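Envelope glycoprotein (Thogoto virus, PDB 5XEA) probably attaches the virion to its host-cell receptor and then drives fusion of the viral and host membranes. Local coordinates at residues P75-L80 with P179-E184; L42-R47 with K185-L190. One frame throughout, in Å; residues are numbered along the deposited sequence.

From the N terminus, strand 40-56 supplies residues 42-47 and the start of helix 77-86 supplies residues 75-80. Their partners come much later and in unbroken succession, 179-184 and 185-190, which hold the first arm, and the turn and second arm, of a β-hairpin. Contact 2 therefore closes the larger loop, with 137 residues between its segments, and contact 1 closes a loop of 98 residues nested inside it. Contact 2 adds the hairpin to the sheet through strand 187-192, and contact 1 packs the helix start onto strand 180-184. Their centres lie about 7 Å apart, joined by the hydroxyl of Ser-188, which probably bonds to both Pro-75 O and Thr-183 OG1.

Contact 1 (P75-L80 with P179-E184); sequences PSRDEL and PLFWTE. With NAG (2-acetamido-2-deoxy-beta-D-glucopyranose), chain E; NAG (2-acetamido-2-deoxy-beta-D-glucopyranose), chain C.
The start of helix 77-86 lies over the first arm of a β-hairpin (strand 180-184), with Arg-77 facing Phe-181 at 7.0 Å between their CA atoms and Pro-75 facing Thr-183 at 8.1 Å. No hydrogen bond joins the two segments; the contact is a helix N terminus resting on a strand of an antiparallel sheet. Phe-181 carries most of it. Its CG stands anti to the backbone N (chi1 177°), which brings the ring under the first turn. Arg-77 CB sits over the middle of that ring, 3.7 Å from its centroid and 8° off the normal, a CH-pi contact, while Leu-80 CD2 meets the ring edge at CE1, 3.9 Å away. Arginine suits this place because its extended aliphatic stem can run past the phenyl ring and still carry the guanidinium on to Pro-179, whose CG lies near its plane, 3.3 Å from NH2. The helix start is held by a capping box: Glu-79 N donates to Ser-76 OG at 3.1 Å, and Ser-76 N returns the bond to Glu-79 OE1. Glu-79 OE2 also forms a salt bridge with Arg-47, tying the cap to strand 40-56. On the side of the strand turned from the helix, Trp-182 and Glu-184 touch a glycan attached to the protein, probably at Asn-168. Trp-182 offers the broad flat surface that sugars favour, with the acetamido methyl C8 of NAG chain E lying over one face toward the rim. Beyond it, the extended Glu-184 accepts a hydrogen bond at OE1 from O6 of NAG chain C, 2.8 Å away.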
loop_
_atom_site.group_PDB
_atom_site.type_symbol
_atom_site.label_atom_id
_atom_site.label_comp_id
_atom_site.label_asym_id
_atom_site.label_seq_id
_atom_site.Cartn_x
_atom_site.Cartn_y
_atom_site.Cartn_z
ATOM N N PRO B 75 -9.862 12.751 -32.868
ATOM C CA PRO B 75 -10.845 11.982 -33.645
ATOM C C PRO B 75 -12.257 12.194 -33.129
ATOM O O PRO B 75 -12.489 12.385 -31.934
ATOM C CB PRO B 75 -10.392 10.526 -33.468
ATOM C CG PRO B 75 -9.595 10.526 -32.187
ATOM C CD PRO B 75 -8.961 11.881 -32.078
ATOM N N SER B 76 -13.198 12.205 -34.065
ATOM C CA SER B 76 -14.613 12.168 -33.744
ATOM C C SER B 76 -14.967 10.816 -33.125
ATOM O O SER B 76 -14.198 9.850 -33.181
ATOM C CB SER B 76 -15.446 12.384 -35.004
ATOM O OG SER B 76 -15.272 11.261 -35.852
ATOM N N ARG B 77 -16.160 10.742 -32.543
ATOM C CA ARG B 77 -16.592 9.477 -31.951
ATOM C C ARG B 77 -16.609 8.358 -32.989
ATOM O O ARG B 77 -16.106 7.257 -32.738
ATOM C CB ARG B 77 -17.962 9.648 -31.304
ATOM C CG ARG B 77 -18.505 8.392 -30.669
ATOM C CD ARG B 77 -19.807 8.711 -29.984
ATOM N NE ARG B 77 -20.310 7.610 -29.179
ATOM C CZ ARG B 77 -21.069 7.753 -28.098
ATOM N NH1 ARG B 77 -21.412 8.956 -27.679
ATOM N NH2 ARG B 77 -21.460 6.683 -27.435
ATOM N N ASP B 78 -17.164 8.633 -34.174
ATOM C CA ASP B 78 -17.178 7.639 -35.244
ATOM C C ASP B 78 -15.769 7.240 -35.663
ATOM O O ASP B 78 -15.494 6.053 -35.888
ATOM C CB ASP B 78 -17.949 8.186 -36.443
ATOM C CG ASP B 78 -19.417 8.411 -36.139
ATOM O OD1 ASP B 78 -19.981 7.649 -35.325
ATOM O OD2 ASP B 78 -19.998 9.349 -36.723
ATOM N N GLU B 79 -14.866 8.222 -35.797
ATOM C CA GLU B 79 -13.471 7.908 -36.080
ATOM C C GLU B 79 -12.889 7.028 -34.986
ATOM O O GLU B 79 -12.279 5.990 -35.263
ATOM C CB GLU B 79 -12.648 9.197 -36.223
ATOM C CG GLU B 79 -12.824 9.940 -37.543
ATOM C CD GLU B 79 -11.862 11.120 -37.691
ATOM O OE1 GLU B 79 -12.068 12.165 -37.035
ATOM O OE2 GLU B 79 -10.892 10.987 -38.460
ATOM N N LEU B 80 -13.072 7.432 -33.729
ATOM C CA LEU B 80 -12.493 6.687 -32.611
ATOM C C LEU B 80 -12.947 5.234 -32.627
ATOM O O LEU B 80 -12.134 4.312 -32.464
ATOM C CB LEU B 80 -12.868 7.363 -31.290
ATOM C CG LEU B 80 -11.992 7.001 -30.093
ATOM C CD1 LEU B 80 -10.544 6.950 -30.514
ATOM C CD2 LEU B 80 -12.187 8.010 -28.984
ATOM N N PRO B 179 -22.427 4.947 -23.168
ATOM C CA PRO B 179 -20.974 5.105 -23.304
ATOM C C PRO B 179 -20.579 6.548 -23.046
ATOM O O PRO B 179 -21.357 7.476 -23.271
ATOM C CB PRO B 179 -20.699 4.706 -24.759
ATOM C CG PRO B 179 -22.024 4.231 -25.325
ATOM C CD PRO B 179 -23.092 4.836 -24.474
ATOM N N LEU B 180 -19.363 6.742 -22.550
ATOM C CA LEU B 180 -18.831 8.086 -22.347
ATOM C C LEU B 180 -17.943 8.453 -23.523
ATOM O O LEU B 180 -17.119 7.641 -23.958
ATOM C CB LEU B 180 -18.015 8.190 -21.059
ATOM C CG LEU B 180 -18.619 7.917 -19.690
ATOM C CD1 LEU B 180 -17.520 8.179 -18.651
ATOM C CD2 LEU B 180 -19.826 8.805 -19.454
ATOM N N PHE B 181 -18.100 9.677 -24.024
ATOM C CA PHE B 181 -17.226 10.205 -25.063
ATOM C C PHE B 181 -16.937 11.664 -24.770
ATOM O O PHE B 181 -17.861 12.455 -24.556
ATOM C CB PHE B 181 -17.822 10.091 -26.469
ATOM C CG PHE B 181 -16.947 10.715 -27.537
ATOM C CD1 PHE B 181 -15.879 10.008 -28.079
ATOM C CD2 PHE B 181 -17.173 12.008 -27.978
ATOM C CE1 PHE B 181 -15.056 10.579 -29.045
ATOM C CE2 PHE B 181 -16.352 12.590 -28.957
ATOM C CZ PHE B 181 -15.293 11.873 -29.486
ATOM N N TRP B 182 -15.655 12.021 -24.780
ATOM C CA TRP B 182 -15.294 13.418 -24.671
ATOM C C TRP B 182 -13.971 13.653 -25.381
ATOM O O TRP B 182 -13.197 12.730 -25.649
ATOM C CB TRP B 182 -15.229 13.892 -23.216
ATOM C CG TRP B 182 -14.029 13.435 -22.436
ATOM C CD1 TRP B 182 -12.879 14.146 -22.218
ATOM C CD2 TRP B 182 -13.871 12.193 -21.739
ATOM N NE1 TRP B 182 -12.013 13.414 -21.446
ATOM C CE2 TRP B 182 -12.596 12.215 -21.132
ATOM C CE3 TRP B 182 -14.678 11.062 -21.573
ATOM C CZ2 TRP B 182 -12.107 11.154 -20.383
ATOM C CZ3 TRP B 182 -14.188 10.005 -20.822
ATOM C CH2 TRP B 182 -12.916 10.059 -20.240
ATOM N N THR B 183 -13.744 14.909 -25.689
ATOM C CA THR B 183 -12.580 15.344 -26.434
ATOM C C THR B 183 -11.859 16.400 -25.619
ATOM O O THR B 183 -12.495 17.245 -24.984
ATOM C CB THR B 183 -12.995 15.892 -27.789
ATOM O OG1 THR B 183 -13.425 14.806 -28.621
ATOM C CG2 THR B 183 -11.847 16.623 -28.452
ATOM N N GLU B 184 -10.530 16.341 -25.633
ATOM C CA GLU B 184 -9.720 17.266 -24.848
ATOM C C GLU B 184 -8.386 17.469 -25.552
ATOM O O GLU B 184 -7.553 16.561 -25.578
ATOM C CB GLU B 184 -9.528 16.724 -23.430
ATOM C CG GLU B 184 -8.905 17.708 -22.469
ATOM C CD GLU B 184 -8.929 17.191 -21.038
ATOM O OE1 GLU B 184 -9.519 16.109 -20.807
ATOM O OE2 GLU B 184 -8.362 17.869 -20.150
HETATM C C1 NAG E . -13.199 17.104 -18.924
HETATM C C2 NAG E . -14.602 16.902 -19.504
HETATM C C3 NAG E . -14.699 17.549 -20.871
HETATM C C4 NAG E . -14.624 19.058 -20.725
HETATM C C5 NAG E . -13.349 19.477 -19.989
HETATM C C6 NAG E . -13.592 20.408 -18.820
HETATM C C7 NAG E . -15.440 14.781 -18.582
HETATM C C8 NAG E . -15.696 13.331 -18.856
HETATM N N2 NAG E . -14.920 15.485 -19.592
HETATM O O3 NAG E . -15.933 17.177 -21.475
HETATM O O4 NAG E . -14.631 19.662 -22.015
HETATM O O5 NAG E . -12.564 18.366 -19.500
HETATM O O6 NAG E . -14.960 20.429 -18.431
HETATM O O7 NAG E . -15.691 15.293 -17.497
HETATM C C1 NAG C . -10.475 15.899 -14.546
HETATM C C2 NAG C . -10.935 17.363 -14.549
HETATM C C3 NAG C . -12.206 17.537 -15.392
HETATM C C4 NAG C . -12.050 16.912 -16.773
HETATM C C5 NAG C . -11.629 15.453 -16.591
HETATM C C6 NAG C . -11.358 14.707 -17.875
HETATM C C7 NAG C . -10.314 18.614 -12.533
HETATM C C8 NAG C . -10.711 18.992 -11.141
HETATM N N2 NAG C . -11.166 17.821 -13.189
HETATM O O3 NAG C . -12.513 18.923 -15.506
HETATM O O4 NAG C . -13.289 17.030 -17.469
HETATM O O5 NAG C . -10.395 15.419 -15.868
HETATM O O6 NAG C . -10.047 14.983 -18.347
HETATM O O7 NAG C . -9.270 19.011 -13.043
#

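Contact 2 (L42-R47 with K185-L190); sequences LTAGYR and KDFSYL
Tyr-46 pairs with Phe-187, Gly-45 with Ser-188, Ala-44 with Tyr-189 and Thr-43 with Leu-190, as strands 42-47 and 187-190 run antiparallel at 165°, their axes 4.7 Å apart. Backbone bonds hold the ladder. Thr-43 and Leu-190 exchange two of 2.7 Å, Thr-43 N to Leu-190 O and Leu-190 N to Thr-43 O, and Gly-45 and Ser-188 exchange another two. Where the strand gives way to the turn, Arg-47 N reaches Asp-186 O at 3.2 Å, a less straight bond. CA-H...O contacts from the non-hydrogen-bonded pairs fill in between, as with Phe-187 CA and Gly-45 O at 3.1 Å.

Apolar contacts gather on the face of Ala-44, Tyr-46, Phe-187 and Tyr-189. Tyr-46 CB lies over the centre of the Phe-187 ring, 3.6 Å from the centroid, in a CH-pi contact. Its CG lies between the backbone N and the carbonyl carbon (chi1 66°), which lets the two side chains run alongside each other and point the same way, their rings meeting obliquely with planes 41° apart. Ala-44 is small enough to fit between two aromatics: its CB meets the edge of Phe-187 at CE1 and also Tyr-189 CD1, 3.8 Å away. Helix 421-437 covers this face.

The face of Thr-43, Ser-188 and Leu-190 lies under helix 77-86, whose Leu-80 and Leu-81 pack on it. Beside the strand end, Thr-43 OG1 and Leu-190 O share one water, which donates to the carbonyl. Arg-47 NE bonds to Tyr-73 O.

Lys-185 and Asp-186 have the backbone angles of a type II' turn. This β-hairpin pairs with strand 40-56, itself bonded to strand 133-156 on its other edge, in a helix-flanked sheet consistent with class III fusion proteins such as baculovirus gp64.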
loop_
_atom_site.group_PDB
_atom_site.type_symbol
_atom_site.label_atom_id
_atom_site.label_comp_id
_atom_site.label_asym_id
_atom_site.label_seq_id
_atom_site.Cartn_x
_atom_site.Cartn_y
_atom_site.Cartn_z
ATOM N N LEU B 42 -11.588 1.342 -22.337
ATOM C CA LEU B 42 -11.195 2.708 -22.641
ATOM C C LEU B 42 -10.537 2.709 -24.010
ATOM O O LEU B 42 -9.500 2.066 -24.210
ATOM C CB LEU B 42 -10.248 3.271 -21.583
ATOM C CG LEU B 42 -9.501 4.539 -22.013
ATOM C CD1 LEU B 42 -10.446 5.727 -22.138
ATOM C CD2 LEU B 42 -8.372 4.838 -21.043
ATOM N N THR B 43 -11.157 3.388 -24.957
ATOM C CA THR B 43 -10.524 3.679 -26.238
ATOM C C THR B 43 -10.108 5.141 -26.225
ATOM O O THR B 43 -10.946 6.027 -26.006
ATOM C CB THR B 43 -11.460 3.384 -27.409
ATOM O OG1 THR B 43 -11.819 2.000 -27.381
ATOM C CG2 THR B 43 -10.758 3.688 -28.729
ATOM N N ALA B 44 -8.818 5.390 -26.424
ATOM C CA ALA B 44 -8.291 6.749 -26.424
ATOM C C ALA B 44 -7.439 6.959 -27.665
ATOM O O ALA B 44 -6.562 6.146 -27.968
ATOM C CB ALA B 44 -7.472 7.038 -25.165
ATOM N N GLY B 45 -7.696 8.046 -28.371
ATOM C CA GLY B 45 -6.956 8.356 -29.582
ATOM C C GLY B 45 -6.557 9.815 -29.640
ATOM O O GLY B 45 -7.248 10.692 -29.122
ATOM N N TYR B 46 -5.414 10.065 -30.292
ATOM C CA TYR B 46 -4.899 11.416 -30.464
ATOM C C TYR B 46 -4.463 11.615 -31.905
ATOM O O TYR B 46 -4.103 10.660 -32.598
ATOM C CB TYR B 46 -3.721 11.726 -29.506
ATOM C CG TYR B 46 -2.455 10.933 -29.753
ATOM C CD1 TYR B 46 -1.447 11.422 -30.584
ATOM C CD2 TYR B 46 -2.262 9.698 -29.140
ATOM C CE1 TYR B 46 -0.297 10.689 -30.811
ATOM C CE2 TYR B 46 -1.117 8.960 -29.365
ATOM C CZ TYR B 46 -0.133 9.456 -30.196
ATOM O OH TYR B 46 1.010 8.706 -30.403
ATOM N N ARG B 47 -4.500 12.869 -32.341
ATOM C CA ARG B 47 -4.037 13.242 -33.673
ATOM C C ARG B 47 -3.721 14.726 -33.666
ATOM O O ARG B 47 -4.544 15.535 -33.220
ATOM C CB ARG B 47 -5.087 12.920 -34.736
ATOM C CG ARG B 47 -4.728 13.379 -36.162
ATOM C CD ARG B 47 -5.738 12.775 -37.126
ATOM N NE ARG B 47 -7.081 13.245 -36.816
ATOM C CZ ARG B 47 -8.199 12.737 -37.320
ATOM N NH1 ARG B 47 -8.150 11.729 -38.182
ATOM N NH2 ARG B 47 -9.368 13.258 -36.962
ATOM N N LYS B 185 -8.191 18.657 -26.126
ATOM C CA LYS B 185 -6.962 19.046 -26.830
ATOM C C LYS B 185 -6.764 18.082 -27.994
ATOM O O LYS B 185 -7.610 18.085 -28.902
ATOM C CB LYS B 185 -5.819 19.120 -25.814
ATOM C CG LYS B 185 -6.074 19.987 -24.615
ATOM C CD LYS B 185 -4.763 20.500 -24.070
ATOM C CE LYS B 185 -4.890 21.183 -22.729
ATOM N NZ LYS B 185 -5.023 20.165 -21.630
ATOM N N ASP B 186 -5.709 17.259 -28.012
ATOM C CA ASP B 186 -5.406 16.339 -29.097
ATOM C C ASP B 186 -6.099 14.984 -28.964
ATOM O O ASP B 186 -6.154 14.240 -29.951
ATOM C CB ASP B 186 -3.884 16.144 -29.154
ATOM C CG ASP B 186 -3.298 15.641 -27.833
ATOM O OD1 ASP B 186 -3.812 16.020 -26.745
ATOM O OD2 ASP B 186 -2.319 14.842 -27.894
ATOM N N PHE B 187 -6.639 14.664 -27.785
ATOM C CA PHE B 187 -7.195 13.361 -27.466
ATOM C C PHE B 187 -8.716 13.382 -27.531
ATOM O O PHE B 187 -9.366 14.369 -27.174
ATOM C CB PHE B 187 -6.764 12.915 -26.055
ATOM C CG PHE B 187 -5.602 11.956 -26.041
ATOM C CD1 PHE B 187 -5.807 10.594 -26.104
ATOM C CD2 PHE B 187 -4.300 12.424 -25.979
ATOM C CE1 PHE B 187 -4.732 9.702 -26.089
ATOM C CE2 PHE B 187 -3.219 11.546 -25.977
ATOM C CZ PHE B 187 -3.438 10.189 -26.033
ATOM N N SER B 188 -9.276 12.264 -27.970
ATOM C CA SER B 188 -10.647 11.913 -27.623
ATOM C C SER B 188 -10.653 10.585 -26.876
ATOM O O SER B 188 -9.757 9.751 -27.051
ATOM C CB SER B 188 -11.540 11.836 -28.871
ATOM O OG SER B 188 -11.587 13.098 -29.522
ATOM N N TYR B 189 -11.675 10.398 -26.044
ATOM C CA TYR B 189 -11.798 9.238 -25.175
ATOM C C TYR B 189 -13.187 8.633 -25.308
ATOM O O TYR B 189 -14.194 9.348 -25.268
ATOM C CB TYR B 189 -11.574 9.598 -23.707
ATOM C CG TYR B 189 -10.301 10.351 -23.431
ATOM C CD1 TYR B 189 -9.165 9.690 -22.988
ATOM C CD2 TYR B 189 -10.247 11.723 -23.592
ATOM C CE1 TYR B 189 -7.986 10.384 -22.721
ATOM C CE2 TYR B 189 -9.064 12.434 -23.330
ATOM C CZ TYR B 189 -7.944 11.753 -22.894
ATOM O OH TYR B 189 -6.793 12.463 -22.643
ATOM N N LEU B 190 -13.232 7.315 -25.444
ATOM C CA LEU B 190 -14.487 6.567 -25.443
ATOM C C LEU B 190 -14.408 5.482 -24.368
ATOM O O LEU B 190 -13.516 4.626 -24.414
ATOM C CB LEU B 190 -14.762 5.954 -26.821
ATOM C CG LEU B 190 -16.050 5.128 -26.978
ATOM C CD1 LEU B 190 -17.306 5.952 -26.706
ATOM C CD2 LEU B 190 -16.084 4.525 -28.363
HETATM O O HOH W 1 -13.963 1.922 -25.696
#